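Fusolin (Entomopoxvirinae, PDB 4X29) probably helps break down chitin oxidatively, as a viral member of the lytic polysaccharide monooxygenase family. Local coordinates at residues G2-P7 / I134-C139; T141-P146 / N190-V195. All coordinates share one frame; numbering follows the deposited sequence.

Contact 1 of 2, residues G2-P7 / I134-C139; sequences GYITFP and IEFEFC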
loop_
_atom_site.group_PDB
_atom_site.type_symbol
_atom_site.label_atom_id
_atom_site.label_comp_id
_atom_site.label_asym_id
_atom_site.label_seq_id
_atom_site.Cartn_x
_atom_site.Cartn_y
_atom_site.Cartn_z
ATOM N N GLY A 2 26.669 16.164 5.482
ATOM C CA GLY A 2 25.338 16.150 6.060
ATOM C C GLY A 2 24.500 15.047 5.476
ATOM O O GLY A 2 24.980 14.265 4.658
ATOM N N TYR A 3 23.247 14.985 5.904
ATOM C CA TYR A 3 22.252 13.974 5.519
ATOM C C TYR A 3 20.850 14.522 5.732
ATOM O O TYR A 3 20.709 15.470 6.502
ATOM C CB TYR A 3 22.446 12.711 6.379
ATOM C CG TYR A 3 22.669 13.028 7.844
ATOM C CD1 TYR A 3 21.638 13.529 8.638
ATOM C CD2 TYR A 3 23.920 12.854 8.433
ATOM C CE1 TYR A 3 21.852 13.865 9.975
ATOM C CE2 TYR A 3 24.139 13.166 9.775
ATOM C CZ TYR A 3 23.102 13.674 10.541
ATOM O OH TYR A 3 23.306 13.983 11.861
ATOM N N ILE A 4 19.814 13.943 5.063
ATOM C CA ILE A 4 18.428 14.378 5.263
ATOM C C ILE A 4 17.967 13.907 6.646
ATOM O O ILE A 4 18.194 12.745 7.003
ATOM C CB ILE A 4 17.409 13.934 4.184
ATOM C CG1 ILE A 4 18.039 13.711 2.806
ATOM C CG2 ILE A 4 16.224 14.922 4.111
ATOM C CD1 ILE A 4 17.294 12.753 2.010
ATOM N N THR A 5 17.331 14.806 7.422
ATOM C CA THR A 5 16.810 14.440 8.733
ATOM C C THR A 5 15.324 14.360 8.647
ATOM O O THR A 5 14.713 13.597 9.414
ATOM C CB THR A 5 17.290 15.321 9.878
ATOM O OG1 THR A 5 17.326 16.694 9.505
ATOM C CG2 THR A 5 18.611 14.875 10.402
ATOM N N PHE A 6 14.724 15.086 7.681
ATOM C CA PHE A 6 13.277 14.954 7.496
ATOM C C PHE A 6 12.861 15.148 5.987
ATOM O O PHE A 6 12.969 16.252 5.436
ATOM C CB PHE A 6 12.469 15.874 8.439
ATOM C CG PHE A 6 11.004 15.570 8.295
ATOM C CD1 PHE A 6 10.479 14.371 8.768
ATOM C CD2 PHE A 6 10.176 16.403 7.539
ATOM C CE1 PHE A 6 9.153 14.021 8.513
ATOM C CE2 PHE A 6 8.849 16.053 7.301
ATOM C CZ PHE A 6 8.341 14.879 7.824
ATOM N N PRO A 7 12.334 14.104 5.326
ATOM C CA PRO A 7 12.190 12.711 5.807
ATOM C C PRO A 7 13.571 12.082 6.000
ATOM O O PRO A 7 14.476 12.293 5.178
ATOM C CB PRO A 7 11.389 12.022 4.682
ATOM C CG PRO A 7 10.961 13.134 3.727
ATOM C CD PRO A 7 11.951 14.230 3.914
ATOM N N ILE A 134 5.593 19.300 2.478
ATOM C CA ILE A 134 6.397 18.806 3.602
ATOM C C ILE A 134 7.541 19.788 3.804
ATOM O O ILE A 134 8.083 20.337 2.829
ATOM C CB ILE A 134 6.907 17.349 3.504
ATOM C CG1 ILE A 134 8.095 17.226 2.542
ATOM C CG2 ILE A 134 5.786 16.337 3.208
ATOM C CD1 ILE A 134 9.132 16.363 3.038
ATOM N N GLU A 135 7.897 20.016 5.060
ATOM C CA GLU A 135 9.035 20.861 5.318
ATOM C C GLU A 135 10.293 20.003 5.436
ATOM O O GLU A 135 10.526 19.419 6.487
ATOM C CB GLU A 135 8.841 21.727 6.557
ATOM C CG GLU A 135 9.954 22.755 6.668
ATOM C CD GLU A 135 9.775 23.709 7.821
ATOM O OE1 GLU A 135 9.911 23.247 8.978
ATOM O OE2 GLU A 135 9.431 24.892 7.574
ATOM N N PHE A 136 11.055 19.887 4.345
ATOM C CA PHE A 136 12.339 19.201 4.287
ATOM C C PHE A 136 13.330 19.801 5.261
ATOM O O PHE A 136 13.468 21.021 5.320
ATOM C CB PHE A 136 12.960 19.345 2.881
ATOM C CG PHE A 136 12.660 18.228 1.935
ATOM C CD1 PHE A 136 13.460 17.094 1.901
ATOM C CD2 PHE A 136 11.576 18.306 1.062
ATOM C CE1 PHE A 136 13.189 16.057 1.002
ATOM C CE2 PHE A 136 11.296 17.262 0.173
ATOM C CZ PHE A 136 12.113 16.150 0.141
ATOM N N GLU A 137 14.064 18.960 5.969
ATOM C CA GLU A 137 15.122 19.422 6.853
ATOM C C GLU A 137 16.409 18.680 6.459
ATOM O O GLU A 137 16.455 17.448 6.499
ATOM C CB GLU A 137 14.740 19.214 8.332
ATOM C CG GLU A 137 15.671 19.919 9.316
ATOM C CD GLU A 137 15.508 19.579 10.791
ATOM O OE1 GLU A 137 15.461 18.373 11.129
ATOM O OE2 GLU A 137 15.483 20.521 11.617
ATOM N N PHE A 138 17.405 19.426 5.997
ATOM C CA PHE A 138 18.721 18.893 5.652
ATOM C C PHE A 138 19.708 19.339 6.760
ATOM O O PHE A 138 19.837 20.525 7.069
ATOM C CB PHE A 138 19.196 19.275 4.238
ATOM C CG PHE A 138 20.356 18.403 3.782
ATOM C CD1 PHE A 138 21.671 18.723 4.125
ATOM C CD2 PHE A 138 20.129 17.230 3.067
ATOM C CE1 PHE A 138 22.735 17.879 3.756
ATOM C CE2 PHE A 138 21.191 16.421 2.662
ATOM C CZ PHE A 138 22.485 16.736 3.027
ATOM N N CYS A 139 20.336 18.364 7.387
ATOM C CA CYS A 139 21.230 18.581 8.493
ATOM C C CYS A 139 22.700 18.705 8.028
ATOM O O CYS A 139 23.311 17.704 7.688
ATOM C CB CYS A 139 21.050 17.452 9.505
ATOM S SG CYS A 139 22.104 17.580 10.969
#
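Phe-6 and Glu-137 face each other as an antiparallel hydrogen-bonded pair, with Glu-137 N donating to Phe-6 O. Glu-137 O accepts from two consecutive amides. Thr-5 N comes to 2.9 Å from Glu-137 O, tilted out of the plane of that carbonyl, while Phe-6 N, 3.2 Å from the same oxygen, lies in it. The Thr-5 hydroxyl sits close to Glu-137, with OG1 3.0 Å from OE1. The extended side chain brings the buried carboxylate to Ser-187 OG and Gln-188 N, which also bond it. Phe-6 CG stands opposite the backbone N (chi1 -174°), which carries the ring along the neighbouring strand until CD2 meets Glu-135 O edge-on at 3.2 Å. Tyr-348 of the second subunit packs edge-to-face with the same ring. Farther along, Cys-139 pairs with Tyr-3; Cys-139 N bonds to Tyr-3 O at 3.0 Å. Cys-139 CB packs against Tyr-3 CE1 and Thr-5 CG2 together, 3.7 Å from each, while SG approaches the Tyr-3 ring obliquely, 4.7 Å from its centroid, and closes a disulfide with Cys-189. On the other face of the sheet, the Phe-138 ring lies beneath the Tyr-3 carbonyl. The doubled pairing of Thr-5 and Phe-6 with Glu-137 is a classic beta bulge, here in the edge strand, within this chain, of an antiparallel sheet of the lytic polysaccharide monooxygenase domain.

Contact 2 of 2, residues T141-P146 / N190-V195; sequences TAIHEP and NANNLV. With ZN (zinc ion), chain B.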
loop_
_atom_site.group_PDB
_atom_site.type_symbol
_atom_site.label_atom_id
_atom_site.label_comp_id
_atom_site.label_asym_id
_atom_site.label_seq_id
_atom_site.Cartn_x
_atom_site.Cartn_y
_atom_site.Cartn_z
ATOM N N THR A 141 26.500 18.802 8.816
ATOM C CA THR A 141 27.377 18.534 9.955
ATOM C C THR A 141 28.658 19.368 9.761
ATOM O O THR A 141 29.333 19.714 10.727
ATOM C CB THR A 141 27.564 17.020 10.174
ATOM O OG1 THR A 141 28.416 16.479 9.161
ATOM C CG2 THR A 141 26.234 16.276 10.212
ATOM N N ALA A 142 28.938 19.737 8.510
ATOM C CA ALA A 142 29.997 20.647 8.068
ATOM C C ALA A 142 29.310 21.725 7.232
ATOM O O ALA A 142 28.502 21.375 6.377
ATOM C CB ALA A 142 31.045 19.889 7.252
ATOM N N ILE A 143 29.570 23.027 7.509
ATOM C CA ILE A 143 28.929 24.151 6.801
ATOM C C ILE A 143 29.686 24.472 5.520
ATOM O O ILE A 143 30.863 24.811 5.579
ATOM C CB ILE A 143 28.804 25.414 7.710
ATOM C CG1 ILE A 143 28.052 25.122 9.064
ATOM C CG2 ILE A 143 28.195 26.605 6.941
ATOM C CD1 ILE A 143 26.523 24.654 8.937
ATOM N N HIS A 144 29.000 24.387 4.368
ATOM C CA HIS A 144 29.591 24.666 3.060
ATOM C C HIS A 144 28.741 25.631 2.253
ATOM O O HIS A 144 27.565 25.367 2.004
ATOM C CB HIS A 144 29.801 23.383 2.245
ATOM C CG HIS A 144 30.590 22.302 2.923
ATOM N ND1 HIS A 144 31.828 22.556 3.513
ATOM C CD2 HIS A 144 30.340 20.973 2.985
ATOM C CE1 HIS A 144 32.261 21.379 3.945
ATOM N NE2 HIS A 144 31.395 20.399 3.661
ATOM N N GLU A 145 29.336 26.749 1.839
ATOM C CA GLU A 145 28.649 27.756 1.025
ATOM C C GLU A 145 29.635 28.366 0.012
ATOM O O GLU A 145 30.799 28.536 0.375
ATOM C CB GLU A 145 27.995 28.860 1.913
ATOM C CG GLU A 145 26.641 28.470 2.518
ATOM C CD GLU A 145 25.520 28.210 1.521
ATOM O OE1 GLU A 145 25.529 28.820 0.429
ATOM O OE2 GLU A 145 24.620 27.399 1.834
ATOM N N PRO A 146 29.245 28.715 -1.236
ATOM C CA PRO A 146 27.916 28.581 -1.862
ATOM C C PRO A 146 27.584 27.103 -2.163
ATOM O O PRO A 146 28.488 26.265 -2.311
ATOM C CB PRO A 146 28.051 29.431 -3.137
ATOM C CG PRO A 146 29.499 29.323 -3.509
ATOM C CD PRO A 146 30.221 29.314 -2.176
ATOM N N ASN A 190 21.179 17.516 15.170
ATOM C CA ASN A 190 21.855 17.881 16.421
ATOM C C ASN A 190 23.368 18.128 16.261
ATOM O O ASN A 190 24.080 18.125 17.261
ATOM C CB ASN A 190 21.613 16.814 17.485
ATOM C CG ASN A 190 20.423 17.123 18.356
ATOM O OD1 ASN A 190 19.269 17.133 17.906
ATOM N ND2 ASN A 190 20.682 17.389 19.628
ATOM N N ALA A 191 23.839 18.431 15.040
ATOM C CA ALA A 191 25.253 18.653 14.750
ATOM C C ALA A 191 25.719 20.074 15.119
ATOM O O ALA A 191 26.742 20.210 15.800
ATOM C CB ALA A 191 25.530 18.368 13.292
ATOM N N ASN A 192 25.000 21.127 14.661
ATOM C CA ASN A 192 25.317 22.522 14.991
ATOM C C ASN A 192 24.002 23.328 15.093
ATOM O O ASN A 192 22.932 22.723 15.151
ATOM C CB ASN A 192 26.353 23.157 14.035
ATOM C CG ASN A 192 26.017 23.171 12.559
ATOM O OD1 ASN A 192 25.005 23.734 12.131
ATOM N ND2 ASN A 192 26.892 22.585 11.737
ATOM N N ASN A 193 24.088 24.663 15.188
ATOM C CA ASN A 193 22.939 25.541 15.360
ATOM C C ASN A 193 22.120 25.719 14.056
ATOM O O ASN A 193 21.017 26.284 14.096
ATOM C CB ASN A 193 23.447 26.920 15.841
ATOM C CG ASN A 193 24.227 27.711 14.790
ATOM O OD1 ASN A 193 25.250 27.266 14.255
ATOM N ND2 ASN A 193 23.736 28.897 14.443
ATOM N N LEU A 194 22.675 25.284 12.913
ATOM C CA LEU A 194 22.069 25.494 11.602
ATOM C C LEU A 194 21.537 24.250 10.888
ATOM O O LEU A 194 22.030 23.137 11.084
ATOM C CB LEU A 194 23.085 26.158 10.667
ATOM C CG LEU A 194 23.621 27.509 11.074
ATOM C CD1 LEU A 194 24.624 27.965 10.062
ATOM C CD2 LEU A 194 22.492 28.530 11.248
ATOM N N VAL A 195 20.515 24.485 10.038
ATOM C CA VAL A 195 19.847 23.516 9.161
ATOM C C VAL A 195 19.483 24.182 7.830
ATOM O O VAL A 195 19.445 25.419 7.720
ATOM C CB VAL A 195 18.572 22.859 9.790
ATOM C CG1 VAL A 195 18.906 21.974 10.975
ATOM C CG2 VAL A 195 17.517 23.889 10.172
HETATM ZN ZN ZN B . 31.498 18.551 4.198
HETATM O O HOH W 1 28.542 20.580 13.587
#
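Ile-143 makes the closer-packed half of this contact: its CD1 methyl rests 3.5 Å from Asn-192 ND2 and 4.0 Å from Leu-194 CD1. The isoleucine branch bearing CD1 runs beside the backbone N (chi1 -55°) and meets the amide group obliquely, while Leu-180 of the adjoining strand touches both Ile-143 and Leu-194. Asn-192 is held in place by its other end. OD1 accepts from Leu-194 N at 2.9 Å, in the amide plane and on a lone pair, an Asx turn that leads the loop into strand 194-203. The opposite end of the contact is looser and wetter. Thr-141 CG2 and Ala-191 CB meet as two methyls 3.8 Å apart, and no direct hydrogen bond joins the segments. Instead, one water bridges them: it donates to Thr-141 O at 3.1 Å and weakly to Ala-191 O, and accepts from Asn-192 ND2 at 3.2 Å. With an alanine at Asn-192, the Leu-194 amide would probably lose its acceptor, the water one of its partners, and a gap would open beside the Ile-143 methyl. The Thr-141 hydroxyl turns elsewhere, to Asn-67. Just beyond Ile-143, His-144 points its NE2 at a zinc ion, 1.9 Å away, and the amino nitrogen of His-1 binds the same metal. This is consistent with the histidine brace of lytic polysaccharide monooxygenases, a site that normally holds copper, carried here on a surface loop that leans against the start of the neighbouring strand.

In the fold
The centres of the two contacts are about 12 Å apart, and strand 131-140 runs through contact 1 straight into the loop of contact 2. Strand 194-203, which begins in the second segment of contact 2, is the next strand of the same sheet. Side chains meet at the seam: Tyr-3 CE2 lies 3.8 Å from Thr-141 CG2, and Glu-137 OE2 lies 3.8 Å from Val-195 CG1. The partner of Cys-139 in contact 1 directly precedes 190-195 in the chain. Both contacts lead to the zinc site: contact 2 supplies His-144, whereas Gly-2 CA of contact 1, next to the ligand His-1, is 6.9 Å from the metal.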